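Local atomic coordinates of BREX protein BrxA (Magnetospirillum magneticum, PDB entry 3BHW), a protein that is probably part of a type 1 BREX system, which protects bacteria against double-stranded DNA phages by preventing replication of the phage DNA. Residues T99-Q112 against L120-C132. Sequence-based numbering, arbitrary orientation. Where two conformers were deposited one is given.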
ATOM      1  N   THR A  99      -5.324   1.390  -7.468  1.00 15.06           N
ATOM      2  CA  THR A  99      -6.565   0.660  -7.748  1.00 13.73           C
ATOM      3  C   THR A  99      -6.297  -0.833  -7.945  1.00 14.86           C
ATOM      4  O   THR A  99      -7.155  -1.647  -7.667  1.00 15.44           O
ATOM      5  CB  THR A  99      -7.308   1.326  -8.948  1.00 14.46           C
ATOM      6  OG1 THR A  99      -7.508   2.719  -8.629  1.00 16.01           O
ATOM      7  CG2 THR A  99      -8.657   0.670  -9.195  1.00 16.30           C
ATOM      8  N   LEU A 100      -5.123  -1.201  -8.470  1.00 15.04           N
ATOM      9  CA  LEU A 100      -4.814  -2.597  -8.666  1.00 15.40           C
ATOM     10  C   LEU A 100      -4.794  -3.350  -7.318  1.00 15.62           C
ATOM     11  O   LEU A 100      -5.355  -4.465  -7.202  1.00 16.06           O
ATOM     12  CB  LEU A 100      -3.489  -2.773  -9.426  1.00 16.23           C
ATOM     13  CG  LEU A 100      -3.066  -4.205  -9.694  1.00 15.69           C
ATOM     14  CD1 LEU A 100      -3.847  -4.760 -10.847  1.00 19.09           C
ATOM     15  CD2 LEU A 100      -1.538  -4.192  -9.949  1.00 19.41           C
ATOM     16  N   LEU A 101      -4.145  -2.753  -6.314  1.00 15.28           N
ATOM     17  CA  LEU A 101      -4.147  -3.298  -4.941  1.00 15.66           C
ATOM     18  C   LEU A 101      -5.546  -3.235  -4.320  1.00 16.79           C
ATOM     19  O   LEU A 101      -6.084  -4.228  -3.840  1.00 14.93           O
ATOM     20  CB  LEU A 101      -3.149  -2.572  -4.051  1.00 15.74           C
ATOM     21  CG  LEU A 101      -3.150  -3.040  -2.586  1.00 13.33           C
ATOM     22  CD1 LEU A 101      -2.680  -4.508  -2.405  1.00 16.57           C
ATOM     23  CD2 LEU A 101      -2.234  -2.099  -1.808  1.00 16.77           C
ATOM     24  N   GLY A 102      -6.155  -2.053  -4.334  1.00 16.75           N
ATOM     25  CA  GLY A 102      -7.474  -1.897  -3.713  1.00 17.49           C
ATOM     26  C   GLY A 102      -8.522  -2.881  -4.242  1.00 17.59           C
ATOM     27  O   GLY A 102      -9.237  -3.512  -3.439  1.00 16.97           O
ATOM     28  N   ASP A 103      -8.594  -3.024  -5.575  1.00 15.95           N
ATOM     29  CA  ASP A 103      -9.548  -3.922  -6.223  1.00 15.63           C
ATOM     30  C   ASP A 103      -9.223  -5.393  -5.897  1.00 15.49           C
ATOM     31  O   ASP A 103     -10.132  -6.210  -5.793  1.00 16.63           O
ATOM     32  CB  ASP A 103      -9.645  -3.705  -7.761  1.00 15.60           C
ATOM     33  CG  ASP A 103     -10.526  -2.531  -8.135  1.00 16.97           C
ATOM     34  OD1 ASP A 103     -10.963  -1.790  -7.226  1.00 17.03           O
ATOM     35  OD2 ASP A 103     -10.789  -2.368  -9.360  1.00 19.02           O
ATOM     36  N   PHE A 104      -7.937  -5.719  -5.721  1.00 15.72           N
ATOM     37  CA  PHE A 104      -7.595  -7.077  -5.265  1.00 16.68           C
ATOM     38  C   PHE A 104      -8.296  -7.382  -3.919  1.00 15.84           C
ATOM     39  O   PHE A 104      -8.925  -8.447  -3.748  1.00 15.50           O
ATOM     40  CB  PHE A 104      -6.072  -7.269  -5.172  1.00 15.94           C
ATOM     41  CG  PHE A 104      -5.652  -8.718  -5.033  1.00 18.29           C
ATOM     42  CD1 PHE A 104      -6.241  -9.703  -5.804  1.00 12.87           C
ATOM     43  CD2 PHE A 104      -4.707  -9.087  -4.065  1.00 16.66           C
ATOM     44  CE1 PHE A 104      -5.844 -11.058  -5.680  1.00 13.77           C
ATOM     45  CE2 PHE A 104      -4.320 -10.440  -3.903  1.00 16.65           C
ATOM     46  CZ  PHE A 104      -4.896 -11.429  -4.729  1.00 17.23           C
ATOM     47  N   LEU A 105      -8.228  -6.423  -3.009  1.00 14.65           N
ATOM     48  CA  LEU A 105      -8.755  -6.524  -1.677  1.00 14.86           C
ATOM     49  C   LEU A 105     -10.265  -6.582  -1.788  1.00 14.91           C
ATOM     50  O   LEU A 105     -10.843  -7.545  -1.314  1.00 12.56           O
ATOM     51  CB  LEU A 105      -8.314  -5.312  -0.882  1.00 15.36           C
ATOM     52  CG  LEU A 105      -6.824  -5.386  -0.587  1.00 15.53           C
ATOM     53  CD1 LEU A 105      -6.250  -3.982  -0.240  1.00 14.53           C
ATOM     54  CD2 LEU A 105      -6.585  -6.396   0.518  1.00 19.59           C
ATOM     55  N   ASP A 106     -10.857  -5.618  -2.509  1.00 14.42           N
ATOM     56  CA  ASP A 106     -12.281  -5.451  -2.625  1.00 16.24           C
ATOM     57  C   ASP A 106     -12.998  -6.605  -3.301  1.00 16.15           C
ATOM     58  O   ASP A 106     -14.045  -7.001  -2.860  1.00 19.98           O
ATOM     59  CB  ASP A 106     -12.534  -4.184  -3.479  1.00 16.68           C
ATOM     60  CG  ASP A 106     -14.005  -3.681  -3.414  1.00 19.14           C
ATOM     61  OD1 ASP A 106     -14.692  -3.895  -2.403  1.00 19.37           O
ATOM     62  OD2 ASP A 106     -14.442  -3.007  -4.327  1.00 20.12           O
ATOM     63  N   LEU A 107     -12.467  -7.063  -4.433  1.00 16.56           N
ATOM     64  CA  LEU A 107     -13.182  -8.022  -5.279  1.00 15.25           C
ATOM     65  C   LEU A 107     -12.735  -9.461  -5.110  1.00 14.80           C
ATOM     66  O   LEU A 107     -13.424 -10.326  -5.619  1.00 16.91           O
ATOM     67  CB  LEU A 107     -12.993  -7.655  -6.730  1.00 15.77           C
ATOM     68  CG  LEU A 107     -13.300  -6.174  -6.983  1.00 15.65           C
ATOM     69  CD1 LEU A 107     -13.006  -5.898  -8.405  1.00 16.42           C
ATOM     70  CD2 LEU A 107     -14.708  -5.757  -6.684  1.00 20.27           C
ATOM     71  N   VAL A 108     -11.590  -9.710  -4.457  1.00 14.42           N
ATOM     72  CA  VAL A 108     -11.076 -11.088  -4.280  0.50 14.57           C
ATOM     73  C   VAL A 108     -10.851 -11.440  -2.806  1.00 15.99           C
ATOM     74  O   VAL A 108     -11.439 -12.393  -2.251  1.00 16.38           O
ATOM     75  CB  VAL A 108      -9.753 -11.328  -5.114  0.50 14.48           C
ATOM     76  CG1 VAL A 108      -9.350 -12.798  -5.068  0.50 12.70           C
ATOM     77  CG2 VAL A 108      -9.900 -10.864  -6.577  0.50 10.07           C
ATOM     78  N   VAL A 109      -9.975 -10.698  -2.155  1.00 16.01           N
ATOM     79  CA  VAL A 109      -9.701 -11.014  -0.740  1.00 16.76           C
ATOM     80  C   VAL A 109     -10.963 -10.970   0.116  1.00 18.02           C
ATOM     81  O   VAL A 109     -11.196 -11.903   0.896  1.00 16.98           O
ATOM     82  CB  VAL A 109      -8.561 -10.146  -0.167  1.00 16.07           C
ATOM     83  CG1 VAL A 109      -8.216 -10.564   1.261  1.00 17.43           C
ATOM     84  CG2 VAL A 109      -7.395 -10.172  -1.124  1.00 15.06           C
ATOM     85  N   ARG A 110     -11.781  -9.938  -0.045  1.00 17.92           N
ATOM     86  CA  ARG A 110     -12.980  -9.875   0.792  1.00 19.07           C
ATOM     87  C   ARG A 110     -13.807 -11.168   0.668  1.00 19.74           C
ATOM     88  O   ARG A 110     -14.202 -11.712   1.650  1.00 19.30           O
ATOM     89  CB  ARG A 110     -13.846  -8.696   0.347  1.00 20.77           C
ATOM     90  CG  ARG A 110     -15.130  -8.536   1.161  1.00 21.26           C
ATOM     91  CD  ARG A 110     -16.107  -7.615   0.455  1.00 26.87           C
ATOM     92  NE  ARG A 110     -15.487  -6.339   0.110  1.00 30.80           N
ATOM     93  CZ  ARG A 110     -15.187  -5.407   1.003  1.00 28.73           C
ATOM     94  NH1 ARG A 110     -15.480  -5.600   2.289  1.00 29.66           N
ATOM     95  NH2 ARG A 110     -14.599  -4.292   0.617  1.00 29.26           N
ATOM     96  N   ASP A 111     -14.064 -11.661  -0.549  1.00 19.50           N
ATOM     97  CA  ASP A 111     -14.936 -12.828  -0.709  1.00 20.43           C
ATOM     98  C   ASP A 111     -14.301 -14.121  -0.220  1.00 20.77           C
ATOM     99  O   ASP A 111     -15.001 -15.058   0.153  1.00 20.94           O
ATOM    100  CB  ASP A 111     -15.405 -12.988  -2.162  1.00 20.76           C
ATOM    101  CG  ASP A 111     -16.861 -13.485  -2.251  1.00 22.99           C
ATOM    102  OD1 ASP A 111     -17.709 -13.000  -1.485  1.00 21.55           O
ATOM    103  OD2 ASP A 111     -17.156 -14.347  -3.070  1.00 17.62           O
ATOM    104  N   GLN A 112     -12.981 -14.195  -0.216  1.00 19.18           N
ATOM    105  CA  GLN A 112     -12.290 -15.373   0.332  1.00 20.44           C
ATOM    106  C   GLN A 112     -12.596 -15.558   1.809  1.00 20.82           C
ATOM    107  O   GLN A 112     -12.621 -16.670   2.274  1.00 21.83           O
ATOM    108  CB  GLN A 112     -10.762 -15.299   0.156  1.00 21.33           C
ATOM    109  CG  GLN A 112     -10.300 -15.509  -1.253  1.00 22.41           C
ATOM    110  CD  GLN A 112     -10.754 -16.858  -1.818  1.00 22.69           C
ATOM    111  OE1 GLN A 112     -11.854 -16.970  -2.386  1.00 24.83           O
ATOM    112  NE2 GLN A 112      -9.946 -17.880  -1.630  1.00 22.76           N
ATOM    113  N   LEU A 120      -5.473 -17.561   0.082  1.00 20.49           N
ATOM    114  CA  LEU A 120      -5.297 -16.715  -1.086  1.00 19.95           C
ATOM    115  C   LEU A 120      -4.147 -17.253  -1.927  1.00 20.98           C
ATOM    116  O   LEU A 120      -3.100 -16.651  -2.009  1.00 20.79           O
ATOM    117  CB  LEU A 120      -5.032 -15.272  -0.627  1.00 20.19           C
ATOM    118  CG  LEU A 120      -5.174 -14.158  -1.675  1.00 19.13           C
ATOM    119  CD1 LEU A 120      -6.646 -13.999  -2.070  1.00 19.52           C
ATOM    120  CD2 LEU A 120      -4.613 -12.825  -1.174  1.00 19.58           C
ATOM    121  N   PRO A 121      -4.329 -18.434  -2.537  1.00 22.10           N
ATOM    122  CA  PRO A 121      -3.236 -18.972  -3.333  1.00 22.61           C
ATOM    123  C   PRO A 121      -2.965 -18.111  -4.560  1.00 22.76           C
ATOM    124  O   PRO A 121      -3.866 -17.384  -5.000  1.00 20.88           O
ATOM    125  CB  PRO A 121      -3.753 -20.368  -3.713  1.00 21.98           C
ATOM    126  CG  PRO A 121      -5.173 -20.277  -3.644  1.00 23.47           C
ATOM    127  CD  PRO A 121      -5.467 -19.357  -2.503  1.00 21.61           C
ATOM    128  N   ARG A 122      -1.734 -18.184  -5.073  1.00 23.15           N
ATOM    129  CA  ARG A 122      -1.299 -17.373  -6.221  1.00 24.83           C
ATOM    130  C   ARG A 122      -2.157 -17.453  -7.479  1.00 24.78           C
ATOM    131  O   ARG A 122      -2.298 -16.456  -8.175  1.00 25.56           O
ATOM    132  CB  ARG A 122       0.174 -17.611  -6.535  1.00 25.61           C
ATOM    133  CG  ARG A 122       1.077 -17.197  -5.397  1.00 26.52           C
ATOM    134  CD  ARG A 122       1.700 -15.807  -5.606  1.00 31.40           C
ATOM    135  NE  ARG A 122       2.753 -15.546  -4.609  1.00 33.54           N
ATOM    136  CZ  ARG A 122       3.818 -14.782  -4.830  1.00 33.11           C
ATOM    137  NH1 ARG A 122       3.984 -14.204  -6.013  1.00 31.21           N
ATOM    138  NH2 ARG A 122       4.727 -14.600  -3.876  1.00 33.62           N
ATOM    139  N   LYS A 123      -2.768 -18.605  -7.772  1.00 25.24           N
ATOM    140  CA  LYS A 123      -3.693 -18.686  -8.925  1.00 25.52           C
ATOM    141  C   LYS A 123      -4.795 -17.609  -8.859  1.00 25.87           C
ATOM    142  O   LYS A 123      -5.306 -17.190  -9.896  1.00 27.19           O
ATOM    143  CB  LYS A 123      -4.364 -20.057  -9.052  1.00 26.99           C
ATOM    144  CG  LYS A 123      -4.997 -20.569  -7.751  1.00 28.92           C
ATOM    145  CD  LYS A 123      -6.421 -21.080  -7.918  1.00 31.73           C
ATOM    146  CE  LYS A 123      -6.450 -22.605  -8.027  1.00 33.50           C
ATOM    147  NZ  LYS A 123      -6.438 -23.082  -9.431  1.00 36.46           N
ATOM    148  N   MET A 124      -5.148 -17.185  -7.644  1.00 24.95           N
ATOM    149  CA  MET A 124      -6.190 -16.157  -7.422  1.00 24.35           C
ATOM    150  C   MET A 124      -5.713 -14.789  -7.875  1.00 22.64           C
ATOM    151  O   MET A 124      -6.497 -13.994  -8.381  1.00 20.99           O
ATOM    152  CB  MET A 124      -6.609 -16.131  -5.944  1.00 23.90           C
ATOM    153  CG  MET A 124      -7.048 -17.491  -5.485  1.00 27.06           C
ATOM    154  SD  MET A 124      -8.452 -17.318  -4.413  1.00 25.43           S
ATOM    155  CE  MET A 124      -9.797 -17.107  -5.606  1.00 21.35           C
ATOM    156  N   TRP A 125      -4.426 -14.519  -7.663  1.00 21.22           N
ATOM    157  CA  TRP A 125      -3.831 -13.299  -8.183  1.00 20.93           C
ATOM    158  C   TRP A 125      -3.762 -13.349  -9.702  1.00 21.81           C
ATOM    159  O   TRP A 125      -4.143 -12.408 -10.343  1.00 21.61           O
ATOM    160  CB  TRP A 125      -2.454 -13.043  -7.592  1.00 20.89           C
ATOM    161  CG  TRP A 125      -1.756 -11.931  -8.256  1.00 21.04           C
ATOM    162  CD1 TRP A 125      -0.802 -12.050  -9.213  1.00 21.28           C
ATOM    163  CD2 TRP A 125      -1.974 -10.517  -8.082  1.00 18.22           C
ATOM    164  NE1 TRP A 125      -0.390 -10.807  -9.640  1.00 23.21           N
ATOM    165  CE2 TRP A 125      -1.081  -9.850  -8.949  1.00 22.24           C
ATOM    166  CE3 TRP A 125      -2.804  -9.750  -7.261  1.00 21.23           C
ATOM    167  CZ2 TRP A 125      -1.019  -8.474  -9.035  1.00 19.99           C
ATOM    168  CZ3 TRP A 125      -2.712  -8.348  -7.348  1.00 21.16           C
ATOM    169  CH2 TRP A 125      -1.825  -7.739  -8.232  1.00 21.59           C
ATOM    170  N   ASP A 126      -3.297 -14.482 -10.230  1.00 22.78           N
ATOM    171  CA  ASP A 126      -3.213 -14.729 -11.652  1.00 23.21           C
ATOM    172  C   ASP A 126      -4.535 -14.470 -12.360  1.00 23.20           C
ATOM    173  O   ASP A 126      -4.580 -13.764 -13.361  1.00 23.61           O
ATOM    174  CB  ASP A 126      -2.821 -16.193 -11.858  1.00 23.37           C
ATOM    175  CG  ASP A 126      -1.330 -16.387 -11.968  1.00 28.42           C
ATOM    176  OD1 ASP A 126      -0.551 -15.547 -11.464  1.00 30.68           O
ATOM    177  OD2 ASP A 126      -0.933 -17.411 -12.567  1.00 33.23           O
ATOM    178  N   GLN A 127      -5.607 -15.051 -11.829  1.00 21.89           N
ATOM    179  CA  GLN A 127      -6.915 -14.993 -12.437  1.00 21.67           C
ATOM    180  C   GLN A 127      -7.520 -13.577 -12.294  1.00 19.33           C
ATOM    181  O   GLN A 127      -8.237 -13.093 -13.169  1.00 21.76           O
ATOM    182  CB  GLN A 127      -7.812 -16.095 -11.856  1.00 22.19           C
ATOM    183  CG  GLN A 127      -7.251 -17.494 -12.120  1.00 24.66           C
ATOM    184  CD  GLN A 127      -7.828 -18.588 -11.217  1.00 25.79           C
ATOM    185  OE1 GLN A 127      -7.205 -19.660 -11.030  1.00 28.22           O
ATOM    186  NE2 GLN A 127      -9.043 -18.365 -10.712  1.00 29.09           N
ATOM    187  N   TYR A 128      -7.161 -12.900 -11.228  1.00 17.10           N
ATOM    188  CA  TYR A 128      -7.544 -11.485 -11.017  1.00 18.02           C
ATOM    189  C   TYR A 128      -6.928 -10.614 -12.101  1.00 19.33           C
ATOM    190  O   TYR A 128      -7.601  -9.764 -12.665  1.00 17.74           O
ATOM    191  CB  TYR A 128      -7.138 -11.035  -9.587  1.00 18.12           C
ATOM    192  CG  TYR A 128      -7.166  -9.529  -9.355  1.00 16.83           C
ATOM    193  CD1 TYR A 128      -8.376  -8.843  -9.191  1.00 17.08           C
ATOM    194  CD2 TYR A 128      -5.975  -8.808  -9.302  1.00 12.68           C
ATOM    195  CE1 TYR A 128      -8.398  -7.462  -8.963  1.00 15.66           C
ATOM    196  CE2 TYR A 128      -5.979  -7.426  -9.115  1.00 12.87           C
ATOM    197  CZ  TYR A 128      -7.175  -6.757  -8.942  1.00 15.64           C
ATOM    198  OH  TYR A 128      -7.220  -5.387  -8.764  1.00 16.48           O
ATOM    199  N   LEU A 129      -5.634 -10.790 -12.327  1.00 19.68           N
ATOM    200  CA  LEU A 129      -5.010 -10.091 -13.442  1.00 22.92           C
ATOM    201  C   LEU A 129      -5.687 -10.373 -14.767  1.00 23.96           C
ATOM    202  O   LEU A 129      -5.914  -9.452 -15.524  1.00 24.22           O
ATOM    203  CB  LEU A 129      -3.532 -10.394 -13.512  1.00 23.69           C
ATOM    204  CG  LEU A 129      -2.727  -9.646 -12.460  1.00 25.16           C
ATOM    205  CD1 LEU A 129      -1.256  -9.850 -12.759  1.00 26.38           C
ATOM    206  CD2 LEU A 129      -3.063  -8.171 -12.486  1.00 27.74           C
ATOM    207  N   GLU A 130      -6.000 -11.634 -15.058  1.00 25.06           N
ATOM    208  CA  GLU A 130      -6.808 -11.976 -16.255  1.00 26.41           C
ATOM    209  C   GLU A 130      -8.091 -11.119 -16.369  1.00 26.15           C
ATOM    210  O   GLU A 130      -8.376 -10.533 -17.426  1.00 25.31           O
ATOM    211  CB  GLU A 130      -7.150 -13.477 -16.266  1.00 26.02           C
ATOM    212  CG  GLU A 130      -6.014 -14.339 -16.807  1.00 29.39           C
ATOM    213  CD  GLU A 130      -6.353 -15.829 -16.883  1.00 30.46           C
ATOM    214  OE1 GLU A 130      -6.746 -16.428 -15.842  1.00 32.32           O
ATOM    215  OE2 GLU A 130      -6.168 -16.415 -17.985  1.00 36.56           O
ATOM    216  N   GLN A 131      -8.842 -11.025 -15.270  1.00 25.67           N
ATOM    217  CA  GLN A 131     -10.020 -10.184 -15.178  1.00 26.44           C
ATOM    218  C   GLN A 131      -9.720  -8.691 -15.363  1.00 25.93           C
ATOM    219  O   GLN A 131     -10.478  -7.987 -16.013  1.00 26.63           O
ATOM    220  CB  GLN A 131     -10.661 -10.372 -13.804  1.00 27.62           C
ATOM    221  CG  GLN A 131     -12.170 -10.466 -13.812  1.00 29.46           C
ATOM    222  CD  GLN A 131     -12.675 -11.876 -14.075  1.00 33.80           C
ATOM    223  OE1 GLN A 131     -12.619 -12.387 -15.203  1.00 35.08           O
ATOM    224  NE2 GLN A 131     -13.180 -12.510 -13.036  1.00 34.30           N
ATOM    225  N   CYS A 132      -8.640  -8.201 -14.750  1.00 25.49           N
ATOM    226  CA  CYS A 132      -8.280  -6.789 -14.844  1.00 24.32           C
ATOM    227  C   CYS A 132      -8.070  -6.423 -16.304  1.00 26.44           C
ATOM    228  O   CYS A 132      -8.538  -5.375 -16.738  1.00 26.18           O
ATOM    229  CB  CYS A 132      -7.020  -6.460 -14.012  1.00 23.78           C
ATOM    230  SG  CYS A 132      -7.280  -6.460 -12.212  1.00 18.41           S
TER
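F104 meets W125 edge to face at the centre of this buried helix pair. The benzo edge of W125 points at the middle of the F104 ring, with CE3 3.5 Å above its plane. The two planes are nearly perpendicular, at 88°. With Y128 they form an aromatic cluster. F104 and Y128 lie obliquely, and F104 CA packs over the tyrosine face as a CH-pi contact, 4.0 Å from the ring centroid. SG of C132 lies over the other face of Y128.

Toward one end, L100 fits as a knob among W125, Y128, L129 and C132. With CG anti to the backbone N, its side chain runs toward the other helix, where CD1 meets Y128 CE2 at 3.8 Å. Toward the other end, L120 comes at F104 from the opposite direction, with its CD2 3.6 Å from F104 CE2. V109 CG2 packs against the same leucine. In the conformer given, V108 CG2 touches Y128 CD1.

Y128 is itself a knob among L100, D103, F104 and V108. Its hydroxyl donates a 2.6 Å hydrogen bond to L100 O, 17° out of the carbonyl plane. That oxygen also accepts the helical bond from F104 N. The hydroxyl bond ties the far end of the tyrosine ring to the backbone of helix 99-112. At the outer edge, the bent side chain of Q112 lies against M124, with NE2 3.2 Å from SD. The same NE2 is hydrogen-bonded to D119 O.

The N-to-C directions of the helices make an angle of 130°, an oblique antiparallel crossing. The axes of the two segments come within 10.9 Å at their closest. They form a helical hairpin closed by a short connection without helix or strand. Helix 145-161 packs on L120 and W125, while helix 83-97 receives L101 and L105 from helix 99-112.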